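Local coordinates for protein glycerol-3-phosphate dehydrogenase [NAD(+)] (Dunaliella salina, PDB 6IUY) that probably interconverts sn-glycerol 3-phosphate and dihydroxyacetone phosphate with NAD(+), its magnesium-binding haloacid dehalogenase-like and dehydrogenase domains together enabling direct conversion of dihydroxyacetone phosphate to glycerol, at residues A[220-232]-A[236-250]. Numbering follows the deposited sequence.
Sequences GADAFICFGGVMQ and VASQADWFVRSYDEL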
ATOM      1  N   GLY A 220     -22.543 -31.872 -17.874  1.00 60.08           N
ATOM      2  CA  GLY A 220     -23.017 -31.208 -19.082  1.00 59.27           C
ATOM      3  C   GLY A 220     -23.833 -29.954 -18.790  1.00 56.79           C
ATOM      4  O   GLY A 220     -23.739 -29.381 -17.701  1.00 56.92           O
ATOM      5  N   ALA A 221     -24.633 -29.519 -19.756  1.00 52.78           N
ATOM      6  CA  ALA A 221     -25.456 -28.326 -19.565  1.00 55.87           C
ATOM      7  C   ALA A 221     -26.445 -28.530 -18.416  1.00 61.41           C
ATOM      8  O   ALA A 221     -26.874 -29.658 -18.142  1.00 58.31           O
ATOM      9  CB  ALA A 221     -26.197 -27.967 -20.848  1.00 54.42           C
ATOM     10  N   ASP A 222     -26.800 -27.435 -17.747  1.00 61.12           N
ATOM     11  CA  ASP A 222     -27.712 -27.503 -16.613  1.00 57.31           C
ATOM     12  C   ASP A 222     -29.136 -27.407 -17.112  1.00 61.05           C
ATOM     13  O   ASP A 222     -30.072 -27.820 -16.436  1.00 59.16           O
ATOM     14  CB  ASP A 222     -27.398 -26.407 -15.600  1.00 56.47           C
ATOM     15  CG  ASP A 222     -26.046 -26.612 -14.937  1.00 59.78           C
ATOM     16  OD1 ASP A 222     -25.926 -27.560 -14.132  1.00 63.58           O
ATOM     17  OD2 ASP A 222     -25.099 -25.848 -15.229  1.00 59.05           O
ATOM     18  N   ALA A 223     -29.292 -26.892 -18.325  1.00 60.31           N
ATOM     19  CA  ALA A 223     -30.600 -26.848 -18.946  1.00 57.36           C
ATOM     20  C   ALA A 223     -30.485 -26.761 -20.465  1.00 55.87           C
ATOM     21  O   ALA A 223     -29.567 -26.145 -21.002  1.00 53.72           O
ATOM     22  CB  ALA A 223     -31.404 -25.677 -18.401  1.00 58.31           C
ATOM     23  N   PHE A 224     -31.422 -27.407 -21.150  1.00 56.61           N
ATOM     24  CA  PHE A 224     -31.497 -27.339 -22.596  1.00 57.98           C
ATOM     25  C   PHE A 224     -32.760 -26.590 -22.983  1.00 57.68           C
ATOM     26  O   PHE A 224     -33.855 -26.955 -22.578  1.00 56.08           O
ATOM     27  CB  PHE A 224     -31.462 -28.748 -23.208  1.00 59.53           C
ATOM     28  CG  PHE A 224     -31.851 -28.805 -24.655  1.00 57.94           C
ATOM     29  CD1 PHE A 224     -31.338 -27.903 -25.566  1.00 59.20           C
ATOM     30  CD2 PHE A 224     -32.721 -29.783 -25.109  1.00 61.17           C
ATOM     31  CE1 PHE A 224     -31.704 -27.963 -26.912  1.00 61.92           C
ATOM     32  CE2 PHE A 224     -33.087 -29.850 -26.449  1.00 59.66           C
ATOM     33  CZ  PHE A 224     -32.581 -28.944 -27.350  1.00 56.96           C
ATOM     34  N   ILE A 225     -32.575 -25.509 -23.729  1.00 58.03           N
ATOM     35  CA  ILE A 225     -33.666 -24.762 -24.324  1.00 57.54           C
ATOM     36  C   ILE A 225     -33.691 -25.106 -25.797  1.00 59.77           C
ATOM     37  O   ILE A 225     -32.696 -24.891 -26.510  1.00 55.61           O
ATOM     38  CB  ILE A 225     -33.501 -23.234 -24.147  1.00 57.61           C
ATOM     39  CG1 ILE A 225     -33.631 -22.841 -22.670  1.00 58.44           C
ATOM     40  CG2 ILE A 225     -34.503 -22.481 -25.018  1.00 54.69           C
ATOM     41  CD1 ILE A 225     -33.261 -21.410 -22.381  1.00 56.03           C
ATOM     42  N   CYS A 226     -34.806 -25.666 -26.256  1.00 60.59           N
ATOM     43  CA  CYS A 226     -34.904 -26.048 -27.659  1.00 58.00           C
ATOM     44  C   CYS A 226     -35.492 -24.911 -28.467  1.00 55.64           C
ATOM     45  O   CYS A 226     -36.573 -24.404 -28.155  1.00 63.26           O
ATOM     46  CB  CYS A 226     -35.743 -27.315 -27.830  1.00 65.90           C
ATOM     47  SG  CYS A 226     -36.139 -27.681 -29.570  1.00 64.46           S
ATOM     48  N   PHE A 227     -34.772 -24.510 -29.504  1.00 58.94           N
ATOM     49  CA  PHE A 227     -35.234 -23.455 -30.395  1.00 63.11           C
ATOM     50  C   PHE A 227     -35.780 -24.013 -31.708  1.00 64.51           C
ATOM     51  O   PHE A 227     -35.021 -24.394 -32.605  1.00 66.27           O
ATOM     52  CB  PHE A 227     -34.102 -22.479 -30.679  1.00 59.76           C
ATOM     53  CG  PHE A 227     -34.485 -21.362 -31.592  1.00 59.70           C
ATOM     54  CD1 PHE A 227     -35.122 -20.232 -31.097  1.00 60.20           C
ATOM     55  CD2 PHE A 227     -34.194 -21.430 -32.943  1.00 61.64           C
ATOM     56  CE1 PHE A 227     -35.461 -19.200 -31.943  1.00 63.50           C
ATOM     57  CE2 PHE A 227     -34.527 -20.406 -33.791  1.00 59.23           C
ATOM     58  CZ  PHE A 227     -35.162 -19.291 -33.302  1.00 63.63           C
ATOM     59  N   GLY A 228     -37.103 -24.045 -31.814  1.00 70.32           N
ATOM     60  CA  GLY A 228     -37.777 -24.549 -32.999  1.00 73.58           C
ATOM     61  C   GLY A 228     -38.271 -23.440 -33.908  1.00 73.25           C
ATOM     62  O   GLY A 228     -39.268 -23.602 -34.609  1.00 76.56           O
ATOM     63  N   GLY A 229     -37.575 -22.307 -33.893  1.00 67.69           N
ATOM     64  CA  GLY A 229     -37.933 -21.193 -34.748  1.00 66.92           C
ATOM     65  C   GLY A 229     -37.765 -21.540 -36.212  1.00 69.66           C
ATOM     66  O   GLY A 229     -38.541 -21.091 -37.054  1.00 71.55           O
ATOM     67  N   VAL A 230     -36.749 -22.344 -36.515  1.00 74.85           N
ATOM     68  CA  VAL A 230     -36.477 -22.760 -37.893  1.00 77.16           C
ATOM     69  C   VAL A 230     -37.029 -24.160 -38.179  1.00 75.48           C
ATOM     70  O   VAL A 230     -37.892 -24.328 -39.034  1.00 78.17           O
ATOM     71  CB  VAL A 230     -34.961 -22.732 -38.204  1.00 71.53           C
ATOM     72  CG1 VAL A 230     -34.635 -23.644 -39.371  1.00 73.82           C
ATOM     73  CG2 VAL A 230     -34.499 -21.308 -38.484  1.00 67.58           C
ATOM     74  N   MET A 231     -36.521 -25.157 -37.464  1.00 76.55           N
ATOM     75  CA  MET A 231     -37.053 -26.515 -37.544  1.00 77.35           C
ATOM     76  C   MET A 231     -37.500 -26.965 -36.153  1.00 78.79           C
ATOM     77  O   MET A 231     -36.764 -26.815 -35.176  1.00 76.32           O
ATOM     78  CB  MET A 231     -36.012 -27.481 -38.119  1.00 70.48           C
ATOM     79  N   GLN A 232     -38.705 -27.522 -36.068  1.00 83.57           N
ATOM     80  CA  GLN A 232     -39.305 -27.854 -34.777  1.00 83.10           C
ATOM     81  C   GLN A 232     -38.696 -29.109 -34.168  1.00 88.07           C
ATOM     82  O   GLN A 232     -38.011 -29.033 -33.143  1.00 91.00           O
ATOM     83  CB  GLN A 232     -40.821 -28.011 -34.916  1.00 84.34           C
ATOM     84  CG  GLN A 232     -41.498 -26.764 -35.498  1.00 87.58           C
ATOM     85  CD  GLN A 232     -42.526 -26.142 -34.559  1.00 88.67           C
ATOM     86  OE1 GLN A 232     -43.029 -26.803 -33.645  1.00 87.42           O
ATOM     87  NE2 GLN A 232     -42.842 -24.862 -34.782  1.00 85.67           N
ATOM     88  N   VAL A 236     -37.107 -34.000 -30.165  1.00 76.47           N
ATOM     89  CA  VAL A 236     -36.104 -33.304 -29.368  1.00 77.60           C
ATOM     90  C   VAL A 236     -36.735 -32.201 -28.518  1.00 77.18           C
ATOM     91  O   VAL A 236     -36.288 -31.939 -27.399  1.00 76.04           O
ATOM     92  CB  VAL A 236     -34.997 -32.706 -30.249  1.00 77.75           C
ATOM     93  CG1 VAL A 236     -35.565 -32.230 -31.571  1.00 79.82           C
ATOM     94  CG2 VAL A 236     -34.283 -31.580 -29.517  1.00 73.55           C
ATOM     95  N   ALA A 237     -37.784 -31.571 -29.043  1.00 75.09           N
ATOM     96  CA  ALA A 237     -38.513 -30.547 -28.303  1.00 70.46           C
ATOM     97  C   ALA A 237     -39.117 -31.100 -27.010  1.00 79.72           C
ATOM     98  O   ALA A 237     -39.245 -30.376 -26.014  1.00 73.23           O
ATOM     99  CB  ALA A 237     -39.595 -29.951 -29.167  1.00 67.58           C
ATOM    100  N   SER A 238     -39.470 -32.386 -27.034  1.00 79.39           N
ATOM    101  CA  SER A 238     -40.215 -33.035 -25.951  1.00 75.19           C
ATOM    102  C   SER A 238     -39.416 -33.185 -24.666  1.00 75.15           C
ATOM    103  O   SER A 238     -39.955 -33.005 -23.577  1.00 69.92           O
ATOM    104  CB  SER A 238     -40.699 -34.415 -26.397  1.00 73.08           C
ATOM    105  OG  SER A 238     -41.206 -34.366 -27.716  1.00 78.22           O
ATOM    106  N   GLN A 239     -38.138 -33.533 -24.787  1.00 78.02           N
ATOM    107  CA  GLN A 239     -37.285 -33.670 -23.610  1.00 77.81           C
ATOM    108  C   GLN A 239     -36.570 -32.352 -23.264  1.00 74.69           C
ATOM    109  O   GLN A 239     -35.790 -32.291 -22.317  1.00 71.87           O
ATOM    110  CB  GLN A 239     -36.269 -34.799 -23.816  1.00 77.84           C
ATOM    111  CG  GLN A 239     -36.894 -36.191 -23.915  1.00 79.22           C
ATOM    112  CD  GLN A 239     -35.855 -37.311 -23.939  1.00 84.94           C
ATOM    113  OE1 GLN A 239     -35.417 -37.749 -25.009  1.00 80.06           O
ATOM    114  NE2 GLN A 239     -35.465 -37.784 -22.755  1.00 80.65           N
ATOM    115  N   ALA A 240     -36.854 -31.298 -24.024  1.00 71.82           N
ATOM    116  CA  ALA A 240     -36.258 -29.992 -23.764  1.00 67.59           C
ATOM    117  C   ALA A 240     -36.794 -29.385 -22.475  1.00 71.44           C
ATOM    118  O   ALA A 240     -37.941 -29.627 -22.085  1.00 71.60           O
ATOM    119  CB  ALA A 240     -36.510 -29.049 -24.930  1.00 65.50           C
ATOM    120  N   ASP A 241     -35.958 -28.582 -21.824  1.00 65.96           N
ATOM    121  CA  ASP A 241     -36.328 -27.914 -20.584  1.00 62.71           C
ATOM    122  C   ASP A 241     -37.205 -26.703 -20.847  1.00 60.60           C
ATOM    123  O   ASP A 241     -37.809 -26.142 -19.931  1.00 62.12           O
ATOM    124  CB  ASP A 241     -35.075 -27.485 -19.820  1.00 65.79           C
ATOM    125  CG  ASP A 241     -34.443 -28.620 -19.059  1.00 63.73           C
ATOM    126  OD1 ASP A 241     -35.193 -29.386 -18.422  1.00 64.16           O
ATOM    127  OD2 ASP A 241     -33.200 -28.740 -19.091  1.00 64.03           O
ATOM    128  N   TRP A 242     -37.273 -26.301 -22.107  1.00 60.99           N
ATOM    129  CA  TRP A 242     -37.989 -25.093 -22.470  1.00 61.93           C
ATOM    130  C   TRP A 242     -38.000 -25.013 -23.992  1.00 63.53           C
ATOM    131  O   TRP A 242     -36.952 -25.077 -24.624  1.00 61.53           O
ATOM    132  CB  TRP A 242     -37.317 -23.867 -21.827  1.00 61.78           C
ATOM    133  CG  TRP A 242     -37.987 -22.549 -22.055  1.00 64.38           C
ATOM    134  CD1 TRP A 242     -39.153 -22.322 -22.721  1.00 70.94           C
ATOM    135  CD2 TRP A 242     -37.525 -21.264 -21.610  1.00 66.65           C
ATOM    136  NE1 TRP A 242     -39.448 -20.977 -22.721  1.00 70.39           N
ATOM    137  CE2 TRP A 242     -38.463 -20.307 -22.049  1.00 69.35           C
ATOM    138  CE3 TRP A 242     -36.411 -20.831 -20.885  1.00 60.88           C
ATOM    139  CZ2 TRP A 242     -38.321 -18.946 -21.784  1.00 69.69           C
ATOM    140  CZ3 TRP A 242     -36.270 -19.485 -20.632  1.00 59.93           C
ATOM    141  CH2 TRP A 242     -37.222 -18.556 -21.074  1.00 64.65           C
ATOM    142  N   PHE A 243     -39.186 -24.914 -24.583  1.00 67.95           N
ATOM    143  CA  PHE A 243     -39.300 -24.831 -26.036  1.00 66.77           C
ATOM    144  C   PHE A 243     -39.729 -23.434 -26.447  1.00 65.22           C
ATOM    145  O   PHE A 243     -40.715 -22.908 -25.931  1.00 70.98           O
ATOM    146  CB  PHE A 243     -40.295 -25.872 -26.576  1.00 64.12           C
ATOM    147  CG  PHE A 243     -40.580 -25.724 -28.042  1.00 66.04           C
ATOM    148  CD1 PHE A 243     -39.650 -26.127 -28.986  1.00 68.22           C
ATOM    149  CD2 PHE A 243     -41.771 -25.170 -28.479  1.00 69.94           C
ATOM    150  CE1 PHE A 243     -39.901 -25.982 -30.339  1.00 70.74           C
ATOM    151  CE2 PHE A 243     -42.029 -25.026 -29.831  1.00 74.68           C
ATOM    152  CZ  PHE A 243     -41.094 -25.431 -30.763  1.00 73.82           C
ATOM    153  N   VAL A 244     -38.988 -22.833 -27.373  1.00 61.14           N
ATOM    154  CA  VAL A 244     -39.303 -21.481 -27.809  1.00 62.21           C
ATOM    155  C   VAL A 244     -39.300 -21.371 -29.324  1.00 63.69           C
ATOM    156  O   VAL A 244     -38.612 -22.129 -30.012  1.00 63.77           O
ATOM    157  CB  VAL A 244     -38.312 -20.437 -27.218  1.00 68.17           C
ATOM    158  CG1 VAL A 244     -37.577 -21.011 -26.010  1.00 63.70           C
ATOM    159  CG2 VAL A 244     -37.330 -19.958 -28.272  1.00 60.43           C
ATOM    160  N   ARG A 245     -40.078 -20.421 -29.834  1.00 64.55           N
ATOM    161  CA  ARG A 245     -40.221 -20.220 -31.273  1.00 69.28           C
ATOM    162  C   ARG A 245     -39.560 -18.919 -31.710  1.00 66.80           C
ATOM    163  O   ARG A 245     -39.047 -18.808 -32.827  1.00 70.32           O
ATOM    164  CB  ARG A 245     -41.699 -20.226 -31.672  1.00 71.53           C
ATOM    165  CG  ARG A 245     -42.340 -21.604 -31.637  1.00 73.31           C
ATOM    166  CD  ARG A 245     -43.748 -21.582 -32.210  1.00 80.87           C
ATOM    167  NE  ARG A 245     -44.263 -22.931 -32.452  1.00 88.92           N
ATOM    168  CZ  ARG A 245     -44.879 -23.678 -31.535  1.00 90.91           C
ATOM    169  NH1 ARG A 245     -45.056 -23.209 -30.301  1.00 91.36           N
ATOM    170  NH2 ARG A 245     -45.312 -24.897 -31.849  1.00 85.96           N
ATOM    171  N   SER A 246     -39.572 -17.938 -30.814  1.00 67.16           N
ATOM    172  CA  SER A 246     -38.910 -16.663 -31.058  1.00 65.34           C
ATOM    173  C   SER A 246     -37.816 -16.392 -30.018  1.00 65.27           C
ATOM    174  O   SER A 246     -37.885 -16.878 -28.876  1.00 61.97           O
ATOM    175  CB  SER A 246     -39.933 -15.528 -31.051  1.00 65.45           C
ATOM    176  OG  SER A 246     -39.323 -14.294 -31.389  1.00 68.88           O
ATOM    177  N   TYR A 247     -36.808 -15.614 -30.405  1.00 60.64           N
ATOM    178  CA  TYR A 247     -35.757 -15.261 -29.465  1.00 61.65           C
ATOM    179  C   TYR A 247     -36.202 -14.146 -28.528  1.00 63.13           C
ATOM    180  O   TYR A 247     -35.617 -13.970 -27.461  1.00 61.47           O
ATOM    181  CB  TYR A 247     -34.465 -14.876 -30.198  1.00 62.33           C
ATOM    182  CG  TYR A 247     -33.633 -16.090 -30.521  1.00 57.81           C
ATOM    183  CD1 TYR A 247     -33.427 -17.078 -29.569  1.00 56.14           C
ATOM    184  CD2 TYR A 247     -33.099 -16.278 -31.784  1.00 59.99           C
ATOM    185  CE1 TYR A 247     -32.687 -18.200 -29.854  1.00 59.65           C
ATOM    186  CE2 TYR A 247     -32.360 -17.397 -32.081  1.00 58.49           C
ATOM    187  CZ  TYR A 247     -32.158 -18.356 -31.114  1.00 61.11           C
ATOM    188  OH  TYR A 247     -31.426 -19.479 -31.412  1.00 61.24           O
ATOM    189  N   ASP A 248     -37.247 -13.408 -28.900  1.00 62.89           N
ATOM    190  CA  ASP A 248     -37.745 -12.383 -27.994  1.00 63.33           C
ATOM    191  C   ASP A 248     -38.516 -13.060 -26.859  1.00 65.00           C
ATOM    192  O   ASP A 248     -38.947 -12.413 -25.910  1.00 69.58           O
ATOM    193  CB  ASP A 248     -38.595 -11.321 -28.726  1.00 69.67           C
ATOM    194  CG  ASP A 248     -39.804 -11.904 -29.466  1.00 77.01           C
ATOM    195  OD1 ASP A 248     -40.419 -12.881 -28.976  1.00 72.78           O
ATOM    196  OD2 ASP A 248     -40.147 -11.361 -30.544  1.00 77.80           O
ATOM    197  N   GLU A 249     -38.660 -14.377 -26.942  1.00 63.16           N
ATOM    198  CA  GLU A 249     -39.205 -15.150 -25.828  1.00 62.54           C
ATOM    199  C   GLU A 249     -38.125 -15.320 -24.758  1.00 61.76           C
ATOM    200  O   GLU A 249     -38.394 -15.229 -23.559  1.00 59.45           O
ATOM    201  CB  GLU A 249     -39.708 -16.506 -26.324  1.00 66.71           C
ATOM    202  CG  GLU A 249     -40.596 -17.295 -25.367  1.00 70.23           C
ATOM    203  CD  GLU A 249     -41.280 -18.473 -26.071  1.00 75.87           C
ATOM    204  OE1 GLU A 249     -41.725 -19.422 -25.376  1.00 76.65           O
ATOM    205  OE2 GLU A 249     -41.362 -18.441 -27.327  1.00 71.40           O
ATOM    206  N   LEU A 250     -36.895 -15.562 -25.204  1.00 55.37           N
ATOM    207  CA  LEU A 250     -35.761 -15.688 -24.293  1.00 57.70           C
ATOM    208  C   LEU A 250     -35.333 -14.324 -23.754  1.00 56.04           C
ATOM    209  O   LEU A 250     -35.100 -14.165 -22.559  1.00 55.89           O
ATOM    210  CB  LEU A 250     -34.583 -16.365 -24.993  1.00 59.70           C
ATOM    211  CG  LEU A 250     -34.687 -17.871 -25.194  1.00 57.48           C
ATOM    212  CD1 LEU A 250     -33.531 -18.353 -26.073  1.00 51.31           C
ATOM    213  CD2 LEU A 250     -34.697 -18.569 -23.840  1.00 57.26           C
TER
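Phe227 and Tyr247 meet as an offset stack, ring centroids 4.0 Å apart and planes only 8° from parallel, with Phe227 CE1 over the centre of the Tyr247 ring. CG of Phe227 stands anti to the backbone N (chi1 180°), which swings the ring out between Tyr247 on one face and the backbone N of Gly229 on the other, while Val244 CG2 meets its edge. On the same face of the sheet Ile225 reaches across with CD1, 3.5 Å from both Trp242 CE3 and Leu250 CD2. The other face is lined by Cys226: its CB is pressed to 3.5 Å from Ala240 CB, and SG makes a sulfur-aromatic contact at the edge of the Phe243 ring, 3.9 Å from Phe243 CD1. Between the two layers run parallel-strand hydrogen bonds, Cys226 N to Trp242 O, Val244 N to Cys226 O and Gly228 N to Val244 O. Asp241 holds Phe224 twice, its N donating to Phe224 O and its OD2 taking Phe224 N at 3.0 Å through the anti lone pair. Tyr247 OH also bonds to Thr45 O, just beyond the magnesium ligands Asp41 and Asp43 in what fits the HAD-type DxDx(T/V) motif; a leucine here would probably leave that carbonyl without its partner and Phe227 without its stack. The whole is a beta-alpha-beta unit, strand 223-227, helix 234-238 and edge strand 242-244, in the HAD-type Rossmannoid sheet, with strand 201-205 next inward and helix 26-33 packing on Ile225.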